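Local coordinates for WbbZ protein (Klebsiella pneumoniae subsp. pneumoniae NTUH-K2044, PDB 6X1L), which is of unknown function but, as a member of the polysaccharide pyruvyl transferase family, probably transfers pyruvyl groups to polysaccharide sugars, at residues C124-N127 / I128-D131; K250-A253 / V254-S258. One frame throughout, in Å; residues are numbered along the deposited sequence.

Contact 1 (C124-N127 / I128-D131); sequences CREN and ITFD
The carboxylate of Glu126, the N-cap of helix 127-135, takes both the backbone N and the hydroxyl of Thr129. From Glu126 CB, which lies against Ala253 of helix 250-259, the chain runs to CG and then folds back (chi2 80°) instead of extending outward, bringing the carboxylate over the first turn. Its OE1 accepts Thr129 N at 2.8 Å on the syn side but tilted out of the carboxylate plane, with a nearly straight N-H...O angle of 168°. The same oxygen lies 3.4 Å from Ile128 CB. OE2 accepts the hydroxyl Thr129 OG1 at 2.6 Å, met from above the carboxylate plane by 37°. The two side chains cross at about a right angle, and the two bonds fix the rotation of the carboxylate. Around them, Thr105 OG1 also bonds to OE2, and Thr129 OG1 has further partners in Arg107 NH1 and Ile106 N. The cap follows strand 120-124 of a six-stranded parallel sheet; the chain passes through a two-residue loop, Arg125 and Glu126, from strand to helix, consistent with the Rossmann-like halves of the GT-B clan to which the family belongs. The helical ladder then starts from the cap residue itself: Phe130 N reaches Glu126 O at 3.2 Å, and Asp131 N reaches Asn127 O at 3.0 Å. On the methyl side of Thr129, Cys124 at the strand end supplies the apolar contact. Its SG lies 3.6 Å from Thr129 CG2, the methyl anti to the threonine N, which puts that branch on the cysteine and OG1 on the glutamate. Cys124 SG also sits at the edge of the Phe130 ring, near its plane. Cys124 CB and Phe130 CB are 4.0 Å apart. Beyond CB, the Phe130 ring leads away toward Val144 and Ile146.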
ATOM      1  N   CYS A 124     -16.498  13.382  18.839  1.00 50.83           N
ATOM      2  CA  CYS A 124     -16.884  13.956  17.561  1.00 49.06           C
ATOM      3  C   CYS A 124     -15.714  14.737  16.981  1.00 55.24           C
ATOM      4  O   CYS A 124     -15.054  15.503  17.694  1.00 53.15           O
ATOM      5  CB  CYS A 124     -18.098  14.872  17.729  1.00 52.09           C
ATOM      6  SG  CYS A 124     -19.392  14.153  18.775  1.00 57.57           S
ATOM      7  N   ARG A 125     -15.456  14.548  15.688  1.00 45.32           N
ATOM      8  CA  ARG A 125     -14.315  15.183  15.045  1.00 49.59           C
ATOM      9  C   ARG A 125     -14.679  16.473  14.317  1.00 52.75           C
ATOM     10  O   ARG A 125     -13.822  17.048  13.637  1.00 54.97           O
ATOM     11  CB  ARG A 125     -13.627  14.202  14.086  1.00 44.99           C
ATOM     12  CG  ARG A 125     -14.446  13.792  12.878  1.00 44.81           C
ATOM     13  CD  ARG A 125     -13.676  12.752  12.051  1.00 44.73           C
ATOM     14  NE  ARG A 125     -14.366  12.422  10.810  1.00 48.69           N
ATOM     15  CZ  ARG A 125     -13.944  11.505   9.946  1.00 52.25           C
ATOM     16  NH1 ARG A 125     -12.837  10.817  10.195  1.00 47.57           N
ATOM     17  NH2 ARG A 125     -14.633  11.269   8.837  1.00 49.32           N
ATOM     18  N   GLU A 126     -15.919  16.943  14.439  1.00 48.89           N
ATOM     19  CA  GLU A 126     -16.286  18.260  13.929  1.00 50.57           C
ATOM     20  C   GLU A 126     -17.558  18.730  14.628  1.00 49.16           C
ATOM     21  O   GLU A 126     -18.178  17.995  15.398  1.00 49.53           O
ATOM     22  CB  GLU A 126     -16.452  18.262  12.403  1.00 49.55           C
ATOM     23  CG  GLU A 126     -16.787  16.909  11.777  1.00 53.72           C
ATOM     24  CD  GLU A 126     -18.250  16.549  11.898  1.00 56.89           C
ATOM     25  OE1 GLU A 126     -19.044  17.416  12.332  1.00 59.83           O
ATOM     26  OE2 GLU A 126     -18.605  15.402  11.552  1.00 52.06           O
ATOM     27  N   ASN A 127     -17.939  19.976  14.329  1.00 52.34           N
ATOM     28  CA  ASN A 127     -19.002  20.657  15.072  1.00 52.22           C
ATOM     29  C   ASN A 127     -20.392  20.155  14.708  1.00 55.77           C
ATOM     30  O   ASN A 127     -21.319  20.270  15.520  1.00 63.27           O
ATOM     31  CB  ASN A 127     -18.930  22.163  14.822  1.00 54.47           C
ATOM     32  CG  ASN A 127     -17.988  22.866  15.769  1.00 71.51           C
ATOM     33  OD1 ASN A 127     -18.023  22.642  16.979  1.00 74.66           O
ATOM     34  ND2 ASN A 127     -17.136  23.726  15.223  1.00 78.38           N
ATOM     35  N   ILE A 128     -20.571  19.641  13.491  1.00 54.11           N
ATOM     36  CA  ILE A 128     -21.888  19.172  13.076  1.00 57.25           C
ATOM     37  C   ILE A 128     -22.255  17.903  13.831  1.00 57.31           C
ATOM     38  O   ILE A 128     -23.376  17.762  14.335  1.00 56.26           O
ATOM     39  CB  ILE A 128     -21.929  18.959  11.553  1.00 61.27           C
ATOM     40  CG1 ILE A 128     -21.659  20.279  10.829  1.00 63.48           C
ATOM     41  CG2 ILE A 128     -23.276  18.381  11.139  1.00 61.60           C
ATOM     42  CD1 ILE A 128     -21.869  20.210   9.337  1.00 72.76           C
ATOM     43  N   THR A 129     -21.311  16.966  13.935  1.00 50.53           N
ATOM     44  CA  THR A 129     -21.548  15.760  14.721  1.00 48.75           C
ATOM     45  C   THR A 129     -21.720  16.092  16.199  1.00 54.04           C
ATOM     46  O   THR A 129     -22.591  15.528  16.871  1.00 52.42           O
ATOM     47  CB  THR A 129     -20.398  14.771  14.516  1.00 50.55           C
ATOM     48  OG1 THR A 129     -20.389  14.336  13.152  1.00 47.90           O
ATOM     49  CG2 THR A 129     -20.558  13.558  15.418  1.00 52.24           C
ATOM     50  N   PHE A 130     -20.908  17.017  16.716  1.00 50.39           N
ATOM     51  CA  PHE A 130     -20.982  17.370  18.129  1.00 49.44           C
ATOM     52  C   PHE A 130     -22.343  17.959  18.478  1.00 54.24           C
ATOM     53  O   PHE A 130     -22.963  17.569  19.474  1.00 52.60           O
ATOM     54  CB  PHE A 130     -19.860  18.349  18.480  1.00 52.27           C
ATOM     55  CG  PHE A 130     -19.819  18.726  19.932  1.00 60.20           C
ATOM     56  CD1 PHE A 130     -19.512  17.781  20.897  1.00 63.27           C
ATOM     57  CD2 PHE A 130     -20.082  20.024  20.333  1.00 67.74           C
ATOM     58  CE1 PHE A 130     -19.475  18.122  22.236  1.00 66.84           C
ATOM     59  CE2 PHE A 130     -20.046  20.373  21.673  1.00 73.64           C
ATOM     60  CZ  PHE A 130     -19.741  19.420  22.626  1.00 68.44           C
ATOM     61  N   ASP A 131     -22.830  18.900  17.664  1.00 57.36           N
ATOM     62  CA  ASP A 131     -24.135  19.497  17.934  1.00 59.27           C
ATOM     63  C   ASP A 131     -25.259  18.491  17.739  1.00 57.31           C
ATOM     64  O   ASP A 131     -26.280  18.564  18.430  1.00 57.76           O
ATOM     65  CB  ASP A 131     -24.356  20.717  17.042  1.00 59.71           C
ATOM     66  CG  ASP A 131     -23.421  21.857  17.378  1.00 64.57           C
ATOM     67  OD1 ASP A 131     -22.840  21.839  18.482  1.00 69.62           O
ATOM     68  OD2 ASP A 131     -23.272  22.772  16.542  1.00 71.82           O
TER

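Contact 2 (K250-A253 / V254-S258); sequences KNEA and VYNYS
Successive i to i+4 backbone bonds run along this segment: Tyr255 N to Asn251 O and Asn256 N to Glu252 O are each 3.0 Å long, and Tyr257 N to Ala253 O is 3.3 Å. They build helix 250-259, the connection of a beta-alpha-beta unit between strands 240-243 and 266-268 in the four-stranded parallel sheet. The last of the three is also the most bent, and the helix widens into a pi-type turn at 255-258. Along one flank Glu252 and Asn256 are one turn apart. Glu252 leaves the backbone with CG anti to its N (chi1 -174°) and runs on extended, so that its methylene CG, rather than its carboxylate, is the Glu252 side-chain atom nearest Asn256 ND2, at 3.6 Å. The carboxylate and amide planes stand 72° apart. Asn256 in turn has CG beside its own backbone N, folded back along the helix, which brings Asn256 ND2 within 3.2 Å of Glu252 O, at too poor an angle to bond; that carbonyl already accepts Asn256 N. Tyr255 touches the preceding turn through CB, 3.6 Å from Asn251 O, with Glu252 O near the plane of its ring at the edge. The ring itself continues outward to meet that of Phe268 on strand 266-268. Asn251 points its amide off the helix, where ND2 donates to Tyr244 O and Asp226 O. On the side turned to helix 228-236, Val254 packs on Leu228, and its two methyls part: CG1 is anti to the backbone N, while CG2 turns back toward the previous turn and lies 3.5 Å from Lys250 O, a buried carbonyl oxygen with no polar partner in the model.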
ATOM      1  N   LYS A 250     -19.395  16.124   4.987  1.00 56.68           N
ATOM      2  CA  LYS A 250     -18.347  15.333   5.624  1.00 60.91           C
ATOM      3  C   LYS A 250     -16.998  16.037   5.545  1.00 62.46           C
ATOM      4  O   LYS A 250     -16.321  16.219   6.563  1.00 63.55           O
ATOM      5  CB  LYS A 250     -18.274  13.948   4.980  1.00 74.11           C
ATOM      6  CG  LYS A 250     -19.410  13.011   5.378  1.00 82.92           C
ATOM      7  CD  LYS A 250     -19.802  12.087   4.229  1.00 85.81           C
ATOM      8  CE  LYS A 250     -18.604  11.356   3.650  1.00 89.29           C
ATOM      9  NZ  LYS A 250     -18.957  10.625   2.397  1.00 92.65           N
ATOM     10  N   ASN A 251     -16.584  16.430   4.339  1.00 59.25           N
ATOM     11  CA  ASN A 251     -15.318  17.142   4.196  1.00 53.72           C
ATOM     12  C   ASN A 251     -15.396  18.542   4.798  1.00 55.75           C
ATOM     13  O   ASN A 251     -14.505  18.950   5.554  1.00 53.05           O
ATOM     14  CB  ASN A 251     -14.921  17.214   2.719  1.00 49.51           C
ATOM     15  CG  ASN A 251     -14.511  15.863   2.156  1.00 48.51           C
ATOM     16  OD1 ASN A 251     -14.341  14.896   2.898  1.00 46.75           O
ATOM     17  ND2 ASN A 251     -14.335  15.797   0.838  1.00 51.36           N
ATOM     18  N   GLU A 252     -16.457  19.288   4.483  1.00 58.27           N
ATOM     19  CA  GLU A 252     -16.531  20.688   4.895  1.00 64.03           C
ATOM     20  C   GLU A 252     -16.497  20.837   6.414  1.00 64.08           C
ATOM     21  O   GLU A 252     -15.870  21.766   6.937  1.00 56.44           O
ATOM     22  CB  GLU A 252     -17.791  21.338   4.318  1.00 59.42           C
ATOM     23  CG  GLU A 252     -17.875  22.843   4.568  1.00 71.04           C
ATOM     24  CD  GLU A 252     -19.100  23.485   3.936  1.00 78.63           C
ATOM     25  OE1 GLU A 252     -19.787  22.809   3.142  1.00 81.33           O
ATOM     26  OE2 GLU A 252     -19.377  24.667   4.236  1.00 87.65           O
ATOM     27  N   ALA A 253     -17.156  19.928   7.141  1.00 60.85           N
ATOM     28  CA  ALA A 253     -17.219  20.064   8.594  1.00 58.92           C
ATOM     29  C   ALA A 253     -15.861  19.816   9.241  1.00 56.28           C
ATOM     30  O   ALA A 253     -15.497  20.496  10.207  1.00 51.85           O
ATOM     31  CB  ALA A 253     -18.271  19.116   9.171  1.00 62.16           C
ATOM     32  N   VAL A 254     -15.097  18.846   8.736  1.00 56.99           N
ATOM     33  CA  VAL A 254     -13.768  18.615   9.295  1.00 55.39           C
ATOM     34  C   VAL A 254     -12.843  19.778   8.949  1.00 59.11           C
ATOM     35  O   VAL A 254     -12.000  20.182   9.761  1.00 57.19           O
ATOM     36  CB  VAL A 254     -13.202  17.266   8.811  1.00 52.35           C
ATOM     37  CG1 VAL A 254     -11.772  17.081   9.295  1.00 48.56           C
ATOM     38  CG2 VAL A 254     -14.074  16.114   9.299  1.00 47.19           C
ATOM     39  N   TYR A 255     -12.995  20.342   7.748  1.00 57.16           N
ATOM     40  CA  TYR A 255     -12.177  21.483   7.350  1.00 60.36           C
ATOM     41  C   TYR A 255     -12.408  22.675   8.269  1.00 62.36           C
ATOM     42  O   TYR A 255     -11.455  23.319   8.723  1.00 63.13           O
ATOM     43  CB  TYR A 255     -12.476  21.872   5.901  1.00 59.40           C
ATOM     44  CG  TYR A 255     -11.831  23.183   5.506  1.00 66.22           C
ATOM     45  CD1 TYR A 255     -10.504  23.227   5.086  1.00 69.14           C
ATOM     46  CD2 TYR A 255     -12.538  24.376   5.568  1.00 62.29           C
ATOM     47  CE1 TYR A 255      -9.907  24.425   4.732  1.00 72.94           C
ATOM     48  CE2 TYR A 255     -11.948  25.576   5.219  1.00 72.70           C
ATOM     49  CZ  TYR A 255     -10.633  25.595   4.801  1.00 71.05           C
ATOM     50  OH  TYR A 255     -10.041  26.786   4.449  1.00 77.67           O
ATOM     51  N   ASN A 256     -13.677  22.996   8.539  1.00 60.18           N
ATOM     52  CA  ASN A 256     -13.985  24.163   9.360  1.00 61.65           C
ATOM     53  C   ASN A 256     -13.472  24.005  10.784  1.00 62.86           C
ATOM     54  O   ASN A 256     -13.061  24.991  11.404  1.00 71.65           O
ATOM     55  CB  ASN A 256     -15.494  24.423   9.364  1.00 65.49           C
ATOM     56  CG  ASN A 256     -15.995  24.970   8.040  1.00 72.38           C
ATOM     57  OD1 ASN A 256     -15.285  25.697   7.345  1.00 78.65           O
ATOM     58  ND2 ASN A 256     -17.227  24.623   7.684  1.00 74.06           N
ATOM     59  N   TYR A 257     -13.460  22.781  11.313  1.00 65.45           N
ATOM     60  CA  TYR A 257     -13.043  22.577  12.695  1.00 63.53           C
ATOM     61  C   TYR A 257     -11.532  22.434  12.854  1.00 65.27           C
ATOM     62  O   TYR A 257     -10.970  22.931  13.837  1.00 59.90           O
ATOM     63  CB  TYR A 257     -13.730  21.341  13.282  1.00 52.31           C
ATOM     64  CG  TYR A 257     -13.410  21.137  14.747  1.00 59.14           C
ATOM     65  CD1 TYR A 257     -13.948  21.978  15.721  1.00 63.62           C
ATOM     66  CD2 TYR A 257     -12.567  20.117  15.157  1.00 57.46           C
ATOM     67  CE1 TYR A 257     -13.651  21.800  17.060  1.00 66.75           C
ATOM     68  CE2 TYR A 257     -12.265  19.932  16.494  1.00 62.48           C
ATOM     69  CZ  TYR A 257     -12.811  20.775  17.440  1.00 68.55           C
ATOM     70  OH  TYR A 257     -12.511  20.589  18.770  1.00 77.77           O
ATOM     71  N   SER A 258     -10.861  21.772  11.911  1.00 61.77           N
ATOM     72  CA  SER A 258      -9.481  21.345  12.104  1.00 59.41           C
ATOM     73  C   SER A 258      -8.480  21.951  11.130  1.00 69.36           C
ATOM     74  O   SER A 258      -7.317  22.121  11.501  1.00 70.98           O
ATOM     75  CB  SER A 258      -9.383  19.815  12.006  1.00 58.12           C
ATOM     76  OG  SER A 258     -10.100  19.188  13.054  1.00 60.26           O
TER

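In the fold
The centres of contacts 1 and 2 lie about 9 Å apart, on the same side of the chain's centre. Contact 1 comes first along the chain, at the junction of strand 120-124 with helix 127-135 and so at the end of a strand of the six-stranded sheet; contact 2 follows on helix 250-259, which belongs with the four-stranded sheet. They meet where the two sheet-bearing halves adjoin, and touch through packing: Glu126 CG is 3.8 Å from Val254 CG2, and Asn127 ND2 is 3.7 Å from Tyr257 CD1. This two-sheet build is consistent with a GT-B-like fold, in which the active site commonly lies between the halves.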